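Halocarboxylic acid dehalogenase DehI (PDB 3BJX) probably hydrolyses the carbon–halogen bond of small halogenated carboxylic acids, releasing the halide and leaving a hydroxy acid. Local coordinates at residues Ala124-Asn129 with Ile289-Ile294; Ser142-Pro147 with Gly272-Leu277; Asp194-His199 with Pro225-Glu230; Ala234-Leu239 with Phe283-Thr288. One frame throughout, in Å; residues are numbered along the deposited sequence.

Contact 1: Ala124-Asn129 with Ile289-Ile294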
loop_
_atom_site.group_PDB
_atom_site.type_symbol
_atom_site.label_atom_id
_atom_site.label_comp_id
_atom_site.label_asym_id
_atom_site.label_seq_id
_atom_site.Cartn_x
_atom_site.Cartn_y
_atom_site.Cartn_z
ATOM N N ALA A 124 19.993 12.591 10.372
ATOM C CA ALA A 124 19.332 11.736 11.349
ATOM C C ALA A 124 18.315 10.844 10.662
ATOM O O ALA A 124 18.099 9.701 11.083
ATOM C CB ALA A 124 18.643 12.574 12.445
ATOM N N PHE A 125 17.658 11.384 9.642
ATOM C CA PHE A 125 16.627 10.674 8.917
ATOM C C PHE A 125 17.213 9.709 7.927
ATOM O O PHE A 125 16.731 8.588 7.846
ATOM C CB PHE A 125 15.642 11.623 8.225
ATOM C CG PHE A 125 14.614 12.176 9.150
ATOM C CD1 PHE A 125 13.555 11.403 9.550
ATOM C CD2 PHE A 125 14.737 13.462 9.663
ATOM C CE1 PHE A 125 12.619 11.903 10.431
ATOM C CE2 PHE A 125 13.807 13.953 10.546
ATOM C CZ PHE A 125 12.757 13.178 10.941
ATOM N N ASN A 126 18.224 10.150 7.167
ATOM C CA ASN A 126 19.024 9.257 6.313
ATOM C C ASN A 126 19.493 8.014 7.031
ATOM O O ASN A 126 19.494 6.941 6.446
ATOM C CB ASN A 126 20.224 9.990 5.697
ATOM C CG ASN A 126 19.799 11.037 4.715
ATOM O OD1 ASN A 126 18.634 11.047 4.309
ATOM N ND2 ASN A 126 20.711 11.941 4.337
ATOM N N TYR A 127 19.881 8.172 8.298
ATOM C CA TYR A 127 20.313 7.059 9.134
ATOM C C TYR A 127 19.184 6.121 9.570
ATOM O O TYR A 127 19.335 4.903 9.499
ATOM C CB TYR A 127 21.088 7.550 10.371
ATOM C CG TYR A 127 21.549 6.410 11.235
ATOM C CD1 TYR A 127 22.637 5.637 10.850
ATOM C CD2 TYR A 127 20.880 6.073 12.403
ATOM C CE1 TYR A 127 23.068 4.569 11.611
ATOM C CE2 TYR A 127 21.300 4.983 13.186
ATOM C CZ TYR A 127 22.408 4.235 12.775
ATOM O OH TYR A 127 22.876 3.148 13.505
ATOM N N GLY A 128 18.073 6.675 10.054
ATOM C CA GLY A 128 17.019 5.830 10.579
ATOM C C GLY A 128 16.026 5.304 9.565
ATOM O O GLY A 128 15.379 4.297 9.812
ATOM N N ASN A 129 15.905 5.992 8.432
ATOM C CA ASN A 129 14.848 5.736 7.451
ATOM C C ASN A 129 14.920 4.311 6.921
ATOM O O ASN A 129 13.933 3.587 7.022
ATOM C CB ASN A 129 14.827 6.805 6.326
ATOM C CG ASN A 129 13.852 7.953 6.606
ATOM O OD1 ASN A 129 13.059 7.893 7.549
ATOM N ND2 ASN A 129 13.899 8.999 5.780
ATOM N N ILE A 289 14.179 7.448 -0.205
ATOM C CA ILE A 289 14.706 8.017 -1.450
ATOM C C ILE A 289 14.668 9.545 -1.524
ATOM O O ILE A 289 15.636 10.161 -1.976
ATOM C CB ILE A 289 13.962 7.434 -2.702
ATOM C CG1 ILE A 289 14.182 5.922 -2.807
ATOM C CG2 ILE A 289 14.411 8.119 -3.978
ATOM C CD1 ILE A 289 13.109 5.240 -3.640
ATOM N N SER A 290 13.537 10.153 -1.141
ATOM C CA SER A 290 13.322 11.588 -1.339
ATOM C C SER A 290 14.339 12.426 -0.554
ATOM O O SER A 290 14.843 13.458 -1.045
ATOM C CB SER A 290 11.905 11.982 -0.892
ATOM O OG SER A 290 10.898 11.503 -1.767
ATOM N N ILE A 291 14.601 11.984 0.681
ATOM C CA ILE A 291 15.452 12.704 1.641
ATOM C C ILE A 291 16.924 12.499 1.331
ATOM O O ILE A 291 17.715 13.433 1.443
ATOM C CB ILE A 291 15.097 12.336 3.135
ATOM C CG1 ILE A 291 13.625 12.676 3.431
ATOM C CG2 ILE A 291 16.037 13.003 4.130
ATOM C CD1 ILE A 291 13.253 14.124 3.333
ATOM N N ILE A 292 17.289 11.287 0.915
ATOM C CA ILE A 292 18.631 11.070 0.417
ATOM C C ILE A 292 18.854 11.893 -0.847
ATOM O O ILE A 292 19.933 12.445 -1.029
ATOM C CB ILE A 292 18.948 9.552 0.198
ATOM C CG1 ILE A 292 19.238 8.889 1.549
ATOM C CG2 ILE A 292 20.145 9.349 -0.755
ATOM C CD1 ILE A 292 19.452 7.440 1.470
ATOM N N HIS A 293 17.832 11.994 -1.708
ATOM C CA HIS A 293 17.918 12.896 -2.859
ATOM C C HIS A 293 18.188 14.337 -2.499
ATOM O O HIS A 293 19.085 14.940 -3.061
ATOM C CB HIS A 293 16.701 12.835 -3.772
ATOM C CG HIS A 293 16.947 13.475 -5.105
ATOM N ND1 HIS A 293 17.928 13.031 -5.968
ATOM C CD2 HIS A 293 16.364 14.540 -5.708
ATOM C CE1 HIS A 293 17.925 13.788 -7.051
ATOM N NE2 HIS A 293 16.990 14.712 -6.915
ATOM N N ILE A 294 17.424 14.892 -1.568
ATOM C CA ILE A 294 17.674 16.252 -1.080
ATOM C C ILE A 294 19.095 16.379 -0.512
ATOM O O ILE A 294 19.815 17.310 -0.830
ATOM C CB ILE A 294 16.622 16.638 -0.008
ATOM C CG1 ILE A 294 15.250 16.867 -0.655
ATOM C CG2 ILE A 294 17.054 17.857 0.802
ATOM C CD1 ILE A 294 14.054 16.764 0.317
#
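Asn126 meets Ile291 and Ile292 through the oxygen of its amide, and no hydrogen bond links the two segments. Asn126 OD1 lies 3.3 Å from Ile291 CG2 and 3.6 Å from Ile292 CG1, so the amide oxygen is set against the aliphatic branches of two successive isoleucines. Its first torsion (chi1 -67°) puts CG beside the backbone N and carries the amide across the gap, although the CB bond itself points neither at nor away from the opposing helix. The other end of the same amide is used differently: Asn126 ND2 bonds to Thr295 OG1, just beyond 289-294 on the same helix, which probably settles which way the amide is turned.

The apolar part is looser. Phe125 CB stands 4.3 Å from Ile291 CG2, while the ring leads away and packs on Ser203, Asp204 and Ala207 of helix 203-208. Asn129 approaches through ND2, at 4.4 Å from Ile291 CG1, and that nitrogen is engaged by Asp204 OD2. A sulfate ion, probably from the crystallisation liquor, lies about 3 Å from the Asn129 side chain.

The backbones are not especially close: the short axes come within 9.5 Å and run roughly antiparallel, with a signed crossing angle of -145°; the closest alpha carbons, Asn126 CA and Ile292 CA, are 6.2 Å apart. All five touching residues are buried. The chemistry is therefore mixed: isoleucine branches supply van der Waals surface, while both asparagine ND2 atoms find acceptors outside the pair of segments.

Contact 2: Ser142-Pro147 with Gly272-Leu277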
loop_
_atom_site.group_PDB
_atom_site.type_symbol
_atom_site.label_atom_id
_atom_site.label_comp_id
_atom_site.label_asym_id
_atom_site.label_seq_id
_atom_site.Cartn_x
_atom_site.Cartn_y
_atom_site.Cartn_z
ATOM N N SER A 142 5.651 -10.939 8.328
ATOM C CA SER A 142 5.129 -11.912 9.291
ATOM C C SER A 142 3.612 -11.767 9.498
ATOM O O SER A 142 2.879 -12.768 9.617
ATOM C CB SER A 142 5.889 -11.848 10.619
ATOM O OG SER A 142 5.883 -10.539 11.167
HETATM N N MSE A 143 3.146 -10.518 9.532
HETATM C CA MSE A 143 1.718 -10.215 9.489
HETATM C C MSE A 143 1.026 -10.985 8.373
HETATM O O MSE A 143 -0.084 -11.472 8.542
HETATM C CB MSE A 143 1.502 -8.718 9.279
HETATM C CG MSE A 143 0.055 -8.279 9.242
HETATM SE SE MSE A 143 -0.928 -8.843 10.849
HETATM C CE MSE A 143 0.307 -8.163 12.211
ATOM N N GLN A 144 1.701 -11.101 7.235
ATOM C CA GLN A 144 1.176 -11.854 6.096
ATOM C C GLN A 144 1.608 -13.347 6.002
ATOM O O GLN A 144 1.530 -13.939 4.939
ATOM C CB GLN A 144 1.462 -11.101 4.789
ATOM C CG GLN A 144 0.755 -9.761 4.696
ATOM C CD GLN A 144 1.128 -9.032 3.419
ATOM O OE1 GLN A 144 1.478 -9.666 2.434
ATOM N NE2 GLN A 144 1.055 -7.696 3.430
HETATM N N MSE A 145 2.034 -13.944 7.116
HETATM C CA MSE A 145 2.360 -15.387 7.186
HETATM C C MSE A 145 3.488 -15.857 6.232
HETATM O O MSE A 145 3.417 -16.941 5.621
HETATM C CB MSE A 145 1.100 -16.228 6.939
HETATM C CG MSE A 145 -0.148 -15.709 7.613
HETATM SE SE MSE A 145 -0.171 -16.234 9.469
HETATM C CE MSE A 145 -0.301 -18.187 9.272
ATOM N N ARG A 146 4.502 -15.019 6.086
ATOM C CA ARG A 146 5.700 -15.393 5.354
ATOM C C ARG A 146 6.874 -15.306 6.318
ATOM O O ARG A 146 6.826 -14.532 7.283
ATOM C CB ARG A 146 5.878 -14.557 4.067
ATOM C CG ARG A 146 4.955 -15.029 2.917
ATOM C CD ARG A 146 5.223 -14.305 1.584
ATOM N NE ARG A 146 4.913 -12.881 1.656
ATOM C CZ ARG A 146 3.755 -12.322 1.311
ATOM N NH1 ARG A 146 2.747 -13.058 0.845
ATOM N NH2 ARG A 146 3.608 -10.999 1.436
ATOM N N PRO A 147 7.907 -16.138 6.095
ATOM C CA PRO A 147 8.971 -16.270 7.100
ATOM C C PRO A 147 9.878 -15.037 7.271
ATOM O O PRO A 147 10.224 -14.328 6.313
ATOM C CB PRO A 147 9.749 -17.504 6.626
ATOM C CG PRO A 147 9.499 -17.584 5.168
ATOM C CD PRO A 147 8.125 -17.027 4.931
ATOM N N GLY A 272 -6.760 -4.020 9.003
ATOM C CA GLY A 272 -6.313 -2.617 8.944
ATOM C C GLY A 272 -4.824 -2.560 9.196
ATOM O O GLY A 272 -4.084 -1.862 8.514
ATOM N N LEU A 273 -4.401 -3.321 10.190
ATOM C CA LEU A 273 -3.002 -3.546 10.483
ATOM C C LEU A 273 -2.202 -4.092 9.260
ATOM O O LEU A 273 -1.088 -3.617 8.974
ATOM C CB LEU A 273 -2.920 -4.525 11.653
ATOM C CG LEU A 273 -1.543 -4.911 12.141
ATOM C CD1 LEU A 273 -0.792 -3.650 12.485
ATOM C CD2 LEU A 273 -1.703 -5.832 13.371
ATOM N N THR A 274 -2.766 -5.084 8.571
ATOM C CA THR A 274 -2.145 -5.652 7.368
ATOM C C THR A 274 -1.978 -4.580 6.311
ATOM O O THR A 274 -0.901 -4.483 5.717
ATOM C CB THR A 274 -2.978 -6.802 6.753
ATOM O OG1 THR A 274 -3.120 -7.856 7.706
ATOM C CG2 THR A 274 -2.337 -7.347 5.474
ATOM N N GLY A 275 -3.038 -3.802 6.081
ATOM C CA GLY A 275 -3.060 -2.725 5.079
ATOM C C GLY A 275 -2.128 -1.587 5.451
ATOM O O GLY A 275 -1.493 -0.991 4.590
ATOM N N VAL A 276 -2.029 -1.304 6.740
ATOM C CA VAL A 276 -1.161 -0.239 7.251
ATOM C C VAL A 276 0.324 -0.584 7.049
ATOM O O VAL A 276 1.109 0.254 6.588
ATOM C CB VAL A 276 -1.485 0.072 8.740
ATOM C CG1 VAL A 276 -0.398 0.893 9.398
ATOM C CG2 VAL A 276 -2.787 0.816 8.844
ATOM N N LEU A 277 0.683 -1.831 7.349
ATOM C CA LEU A 277 2.051 -2.338 7.149
ATOM C C LEU A 277 2.471 -2.356 5.682
ATOM O O LEU A 277 3.565 -1.890 5.349
ATOM C CB LEU A 277 2.223 -3.717 7.792
ATOM C CG LEU A 277 2.288 -3.637 9.328
ATOM C CD1 LEU A 277 1.821 -4.935 9.955
ATOM C CD2 LEU A 277 3.701 -3.210 9.831
HETATM O O HOH W 1 0.993 -6.269 5.970
#
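Selenomethionine Met143 reaches Leu273, Thr274 and Leu277 along its whole length. Its CB lies 3.9 Å from Leu277 CD1. CG, set anti to the backbone N (chi1 -179°), also touches Leu277 CD1 and comes 3.6 Å from Thr274 OG1, a hydroxyl bonded to Leu270 O one turn earlier. Bends at the next two torsions fold the chain along the helix: SE sits 4.0 Å from both Thr274 OG1 and Leu273 CD2, and the CE methyl ends against Leu273. The 3.3 Å from Met143 CE to Leu273 CD2 is shorter than usual and deserves caution. Cutting Leu273 back to an alanine is likely to leave the Met143 methyl without its partner and open a gap beside Tyr63, which touches both side chains.

Gln144 adds a water-bridged edge: CG and NE2 skirt Thr274 CG2, and one water accepts from NE2 and donates to Thr274 O. Arg146 NH2 makes a weak hydrogen bond to Gln144 OE1, and NH1 a salt bridge with Asp194 of the second subunit.

Met145, at positive phi, is the C-prime residue of the Schellman motif closing helix 112-143, so a capped helix C-terminus packs on the side of helix 267-299.

Contact 3: Asp194-His199 with Pro225-Glu230. With SO4 (sulfate ion), chain K.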
loop_
_atom_site.group_PDB
_atom_site.type_symbol
_atom_site.label_atom_id
_atom_site.label_comp_id
_atom_site.label_asym_id
_atom_site.label_seq_id
_atom_site.Cartn_x
_atom_site.Cartn_y
_atom_site.Cartn_z
ATOM N N ASP A 194 0.780 14.883 -0.874
ATOM C CA ASP A 194 0.127 14.686 -2.169
ATOM C C ASP A 194 1.131 14.490 -3.316
ATOM O O ASP A 194 0.925 13.633 -4.172
ATOM C CB ASP A 194 -0.864 15.812 -2.485
ATOM C CG ASP A 194 -2.121 15.764 -1.616
ATOM O OD1 ASP A 194 -2.408 14.715 -0.979
ATOM O OD2 ASP A 194 -2.836 16.795 -1.567
ATOM N N LEU A 195 2.221 15.252 -3.324
ATOM C CA LEU A 195 3.278 15.074 -4.340
ATOM C C LEU A 195 3.749 13.613 -4.508
ATOM O O LEU A 195 4.015 13.168 -5.615
ATOM C CB LEU A 195 4.480 15.968 -4.044
ATOM C CG LEU A 195 5.412 16.280 -5.231
ATOM C CD1 LEU A 195 4.938 17.518 -5.977
ATOM C CD2 LEU A 195 6.843 16.470 -4.752
ATOM N N HIS A 196 3.843 12.888 -3.398
ATOM C CA HIS A 196 4.313 11.510 -3.376
ATOM C C HIS A 196 3.138 10.528 -3.474
ATOM O O HIS A 196 3.325 9.308 -3.435
ATOM C CB HIS A 196 5.051 11.264 -2.060
ATOM C CG HIS A 196 6.363 11.981 -1.950
ATOM N ND1 HIS A 196 6.460 13.323 -1.649
ATOM C CD2 HIS A 196 7.636 11.526 -2.051
ATOM C CE1 HIS A 196 7.733 13.672 -1.605
ATOM N NE2 HIS A 196 8.468 12.600 -1.838
ATOM N N TYR A 197 1.929 11.085 -3.601
ATOM C CA TYR A 197 0.666 10.354 -3.437
ATOM C C TYR A 197 0.652 9.548 -2.154
ATOM O O TYR A 197 0.406 8.328 -2.161
ATOM C CB TYR A 197 0.312 9.529 -4.694
ATOM C CG TYR A 197 0.054 10.435 -5.873
ATOM C CD1 TYR A 197 -1.163 11.094 -6.009
ATOM C CD2 TYR A 197 1.047 10.674 -6.824
ATOM C CE1 TYR A 197 -1.401 11.958 -7.061
ATOM C CE2 TYR A 197 0.816 11.532 -7.899
ATOM C CZ TYR A 197 -0.413 12.175 -8.007
ATOM O OH TYR A 197 -0.650 13.029 -9.070
ATOM N N HIS A 198 0.926 10.249 -1.058
ATOM C CA HIS A 198 0.981 9.673 0.287
ATOM C C HIS A 198 -0.265 10.062 1.098
ATOM O O HIS A 198 -0.938 11.034 0.780
ATOM C CB HIS A 198 2.209 10.216 1.019
ATOM C CG HIS A 198 3.502 9.542 0.655
ATOM N ND1 HIS A 198 4.732 10.076 0.982
ATOM C CD2 HIS A 198 3.759 8.385 -0.002
ATOM C CE1 HIS A 198 5.687 9.260 0.560
ATOM N NE2 HIS A 198 5.122 8.224 -0.032
ATOM N N HIS A 199 -0.558 9.303 2.149
ATOM C CA HIS A 199 -1.741 9.519 3.004
ATOM C C HIS A 199 -1.514 10.689 3.972
ATOM O O HIS A 199 -2.464 11.244 4.536
ATOM C CB HIS A 199 -2.034 8.255 3.807
ATOM C CG HIS A 199 -0.857 7.789 4.609
ATOM N ND1 HIS A 199 0.273 7.257 4.024
ATOM C CD2 HIS A 199 -0.619 7.805 5.942
ATOM C CE1 HIS A 199 1.152 6.962 4.961
ATOM N NE2 HIS A 199 0.634 7.281 6.134
ATOM N N PRO A 225 10.380 17.574 -9.545
ATOM C CA PRO A 225 10.738 16.910 -10.795
ATOM C C PRO A 225 11.123 15.440 -10.680
ATOM O O PRO A 225 11.291 14.785 -11.713
ATOM C CB PRO A 225 11.944 17.732 -11.290
ATOM C CG PRO A 225 12.571 18.247 -10.067
ATOM C CD PRO A 225 11.443 18.507 -9.103
ATOM N N VAL A 226 11.294 14.928 -9.456
ATOM C CA VAL A 226 11.770 13.552 -9.284
ATOM C C VAL A 226 10.759 12.580 -8.705
ATOM O O VAL A 226 10.694 11.431 -9.152
ATOM C CB VAL A 226 13.096 13.449 -8.479
ATOM C CG1 VAL A 226 14.215 14.077 -9.244
ATOM C CG2 VAL A 226 12.963 14.087 -7.100
ATOM N N ALA A 227 10.002 13.023 -7.702
ATOM C CA ALA A 227 9.031 12.177 -7.033
ATOM C C ALA A 227 8.013 11.606 -8.016
ATOM O O ALA A 227 7.582 12.295 -8.939
ATOM C CB ALA A 227 8.331 12.952 -5.929
ATOM N N ARG A 228 7.634 10.345 -7.806
ATOM C CA ARG A 228 6.674 9.624 -8.654
ATOM C C ARG A 228 6.985 9.536 -10.167
ATOM O O ARG A 228 6.102 9.216 -10.965
ATOM C CB ARG A 228 5.240 10.114 -8.394
ATOM C CG ARG A 228 4.807 9.920 -6.939
ATOM C CD ARG A 228 4.250 8.522 -6.671
ATOM N NE ARG A 228 5.231 7.449 -6.517
ATOM C CZ ARG A 228 5.680 6.973 -5.349
ATOM N NH1 ARG A 228 5.305 7.505 -4.188
ATOM N NH2 ARG A 228 6.532 5.965 -5.341
ATOM N N THR A 229 8.240 9.793 -10.545
ATOM C CA THR A 229 8.700 9.538 -11.900
ATOM C C THR A 229 8.963 8.035 -12.033
ATOM O O THR A 229 9.053 7.339 -11.020
ATOM C CB THR A 229 9.974 10.347 -12.252
ATOM O OG1 THR A 229 11.039 10.022 -11.344
ATOM C CG2 THR A 229 9.691 11.871 -12.236
ATOM N N GLU A 230 9.048 7.538 -13.267
ATOM C CA GLU A 230 9.344 6.132 -13.551
ATOM C C GLU A 230 10.562 5.631 -12.788
ATOM O O GLU A 230 10.499 4.602 -12.107
ATOM C CB GLU A 230 9.626 5.953 -15.045
ATOM C CG GLU A 230 8.595 5.191 -15.835
ATOM C CD GLU A 230 9.007 5.054 -17.307
ATOM O OE1 GLU A 230 10.223 5.205 -17.609
ATOM O OE2 GLU A 230 8.110 4.800 -18.158
HETATM S S SO4 K . -3.204 13.111 -10.874
HETATM O O1 SO4 K . -2.562 14.388 -10.549
HETATM O O2 SO4 K . -2.345 12.313 -11.751
HETATM O O3 SO4 K . -3.434 12.374 -9.637
HETATM O O4 SO4 K . -4.479 13.349 -11.543
#
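Arg228 NH1 is shared by two acceptors, hydrogen-bonding His196 O across the contact and forming a salt bridge with Asp286 OD2 on helix 267-299. The bond from Arg228 NH1 to His196 O is 2.8 Å long with an N-H...O angle of 154°; the oxygen lies near the guanidinium plane, 8° out of it, at the edge of the group. Arg228 NE makes a second salt bridge, to Asp233, so several polar partners fix the rotation of the guanidinium. With CG beside the backbone N (chi1 -60°), Arg228 CG passes Leu195 O at 3.6 Å and meets the edge of the Tyr197 ring, 3.8 Å from CD2; bends at the next two torsions then bring NH1 round to His196 O.

Ala227 contributes packing. Its CB sits over one face of the His196 imidazole, 4.2 Å from the centroid, as a CH-pi contact, and also touches Leu195 CD2. The imidazole is held at both nitrogens, ND1 by Val192 O and NE2 by Ser290 OG. Tyr197 OH donates to sulfate O1 at 2.8 Å, and its ring forms a cation-pi pair with Arg244 of the second subunit.

Each segment is centred on a turn at a helix end. Tyr197 has positive phi in a Schellman motif ending helix 183-195, while Val226-Thr229 is a type II turn whose last residue is the N-cap of helix 230-248. The contact therefore joins a helix exit to a helix entry, beside helix 212-223 and against helix 267-299.

Contact 4: Ala234-Leu239 with Phe283-Thr288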
loop_
_atom_site.group_PDB
_atom_site.type_symbol
_atom_site.label_atom_id
_atom_site.label_comp_id
_atom_site.label_asym_id
_atom_site.label_seq_id
_atom_site.Cartn_x
_atom_site.Cartn_y
_atom_site.Cartn_z
ATOM N N ALA A 234 10.630 2.982 -9.800
ATOM C CA ALA A 234 11.492 1.808 -9.959
ATOM C C ALA A 234 12.470 1.616 -8.801
ATOM O O ALA A 234 12.725 0.489 -8.370
ATOM C CB ALA A 234 12.237 1.871 -11.288
ATOM N N LYS A 235 13.019 2.714 -8.310
ATOM C CA LYS A 235 13.939 2.695 -7.187
ATOM C C LYS A 235 13.241 2.304 -5.877
ATOM O O LYS A 235 13.816 1.561 -5.085
ATOM C CB LYS A 235 14.620 4.069 -7.040
ATOM C CG LYS A 235 15.611 4.175 -5.894
ATOM C CD LYS A 235 16.714 3.182 -6.035
ATOM C CE LYS A 235 17.719 3.548 -7.135
ATOM N NZ LYS A 235 18.771 2.471 -7.250
ATOM N N SER A 236 12.025 2.825 -5.659
ATOM C CA SER A 236 11.177 2.423 -4.544
ATOM C C SER A 236 10.834 0.915 -4.555
ATOM O O SER A 236 11.005 0.233 -3.540
ATOM C CB SER A 236 9.913 3.292 -4.504
ATOM O OG SER A 236 9.120 2.964 -3.375
ATOM N N ARG A 237 10.386 0.396 -5.703
ATOM C CA ARG A 237 10.170 -1.045 -5.873
ATOM C C ARG A 237 11.433 -1.861 -5.496
ATOM O O ARG A 237 11.343 -2.867 -4.794
ATOM C CB ARG A 237 9.654 -1.358 -7.286
ATOM C CG ARG A 237 8.089 -1.562 -7.357
ATOM C CD ARG A 237 7.373 -1.030 -8.639
ATOM N NE ARG A 237 8.181 -1.089 -9.861
ATOM C CZ ARG A 237 8.136 -0.180 -10.844
ATOM N NH1 ARG A 237 7.338 0.889 -10.783
ATOM N NH2 ARG A 237 8.919 -0.325 -11.895
ATOM N N GLU A 238 12.604 -1.381 -5.901
ATOM C CA GLU A 238 13.881 -2.037 -5.572
ATOM C C GLU A 238 14.203 -2.085 -4.070
ATOM O O GLU A 238 14.685 -3.094 -3.571
ATOM C CB GLU A 238 15.032 -1.374 -6.343
ATOM C CG GLU A 238 16.413 -1.641 -5.762
ATOM C CD GLU A 238 17.476 -0.854 -6.473
ATOM O OE1 GLU A 238 17.172 -0.385 -7.583
ATOM O OE2 GLU A 238 18.593 -0.707 -5.935
ATOM N N LEU A 239 13.937 -0.989 -3.367
ATOM C CA LEU A 239 14.085 -0.934 -1.924
ATOM C C LEU A 239 13.103 -1.827 -1.211
ATOM O O LEU A 239 13.505 -2.578 -0.324
ATOM C CB LEU A 239 13.907 0.499 -1.427
ATOM C CG LEU A 239 15.160 1.250 -1.010
ATOM C CD1 LEU A 239 16.238 1.095 -2.042
ATOM C CD2 LEU A 239 14.806 2.730 -0.775
ATOM N N PHE A 283 5.848 3.651 1.754
ATOM C CA PHE A 283 5.948 5.016 2.254
ATOM C C PHE A 283 7.371 5.313 2.679
ATOM O O PHE A 283 7.966 6.317 2.228
ATOM C CB PHE A 283 4.941 5.253 3.392
ATOM C CG PHE A 283 4.986 6.651 3.990
ATOM C CD1 PHE A 283 4.042 7.603 3.633
ATOM C CD2 PHE A 283 5.962 7.004 4.916
ATOM C CE1 PHE A 283 4.064 8.879 4.170
ATOM C CE2 PHE A 283 5.998 8.286 5.470
ATOM C CZ PHE A 283 5.048 9.221 5.088
ATOM N N ILE A 284 7.915 4.429 3.530
ATOM C CA ILE A 284 9.294 4.531 4.022
ATOM C C ILE A 284 10.288 4.441 2.876
ATOM O O ILE A 284 11.201 5.269 2.788
ATOM C CB ILE A 284 9.676 3.429 5.027
ATOM C CG1 ILE A 284 8.609 3.230 6.108
ATOM C CG2 ILE A 284 11.082 3.731 5.626
ATOM C CD1 ILE A 284 8.618 4.217 7.196
ATOM N N ALA A 285 10.151 3.428 2.019
ATOM C CA ALA A 285 10.963 3.375 0.780
ATOM C C ALA A 285 10.943 4.729 0.058
ATOM O O ALA A 285 12.008 5.285 -0.229
ATOM C CB ALA A 285 10.532 2.253 -0.151
ATOM N N ASP A 286 9.754 5.277 -0.212
ATOM C CA ASP A 286 9.649 6.548 -0.946
ATOM C C ASP A 286 10.394 7.643 -0.212
ATOM O O ASP A 286 11.129 8.423 -0.843
ATOM C CB ASP A 286 8.197 7.018 -1.092
ATOM C CG ASP A 286 7.342 6.090 -1.939
ATOM O OD1 ASP A 286 7.862 5.248 -2.692
ATOM O OD2 ASP A 286 6.114 6.222 -1.846
ATOM N N ILE A 287 10.162 7.730 1.107
ATOM C CA ILE A 287 10.750 8.788 1.918
ATOM C C ILE A 287 12.246 8.591 2.039
ATOM O O ILE A 287 12.997 9.568 1.963
ATOM C CB ILE A 287 10.089 8.962 3.333
ATOM C CG1 ILE A 287 8.585 9.287 3.231
ATOM C CG2 ILE A 287 10.784 10.068 4.112
ATOM C CD1 ILE A 287 8.238 10.584 2.492
ATOM N N THR A 288 12.684 7.342 2.215
ATOM C CA THR A 288 14.109 7.030 2.208
ATOM C C THR A 288 14.788 7.640 0.962
ATOM O O THR A 288 15.843 8.285 1.064
ATOM C CB THR A 288 14.426 5.484 2.324
ATOM O OG1 THR A 288 14.023 4.977 3.604
ATOM C CG2 THR A 288 15.935 5.247 2.202
#
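Ser236 OG donates to Asp286 OD1 at 2.7 Å, the one hydrogen bond across this contact, and reaches the carboxylate oxygen nearly in line with its C-O bond. The serine CB already faces the opposing helix; with OG anti to the backbone N (chi1 -176°) the hydroxyl of Ser236 also comes to 3.6 Å, measured from OG, from Ala285 CB. Asp286 starts from a CB bond pointing away, and its carboxylate swings back to meet the serine.

Beside this bond lies a small apolar patch. Leu239 CB stands 4.0 Å from Ala285 CB, and Leu239 CD2 lies 3.8 Å from Ala285 O and 4.1 Å from Thr288 CG2. The methyl of Thr288 is available there because its hydroxyl turns back on its own helix: Thr288 OG1 donates to Ile284 O at 3.0 Å, from above the carbonyl plane, and that oxygen also accepts from Thr288 N.

In the next shell, Asp286 OD2 serves Arg228 and His198, so the two carboxylate oxygens have different neighbours. With an alanine in place of Asp286, the Ser236 hydroxyl would probably lose its acceptor, and Arg228 and His198 their common carboxylate. Leu239 packs further on Leu133 of helix 112-143.

Small residues where the helices meet permit the approach: Ser236 CA and Ala285 CA are 5.4 Å apart, and the short axes come to 8.8 Å at a signed crossing angle of 123°. It is a close, buried helix-helix crossing with a serine and an alanine at the closest approach, as is common where helices cross tightly, in an all-alpha fold.

Helix 267-299 runs through contacts 1, 2 and 4, and contact 3 borders it. Contacts 1 and 4 are adjacent, centres 11 Å apart, with Asn129 CB 3.4 Å from Thr288 OG1. Contact 3 also lies 11 Å from contact 4, between centres; the distances at their junction are 2.8 Å from Asp286 OD2 to Arg228 NH1 and 2.9 Å from Asp286 OD2 to His198 NE2. Contacts 1 and 3 come to 2.7 Å, from Ser290 OG to His196 NE2. Contact 2 stands off, its centre 25 Å from that of contact 1, yet meets residues of contact 3 of the second subunit. The sulfate beside Asn129 in contact 1 may mark a pocket, but cannot by itself locate the active site.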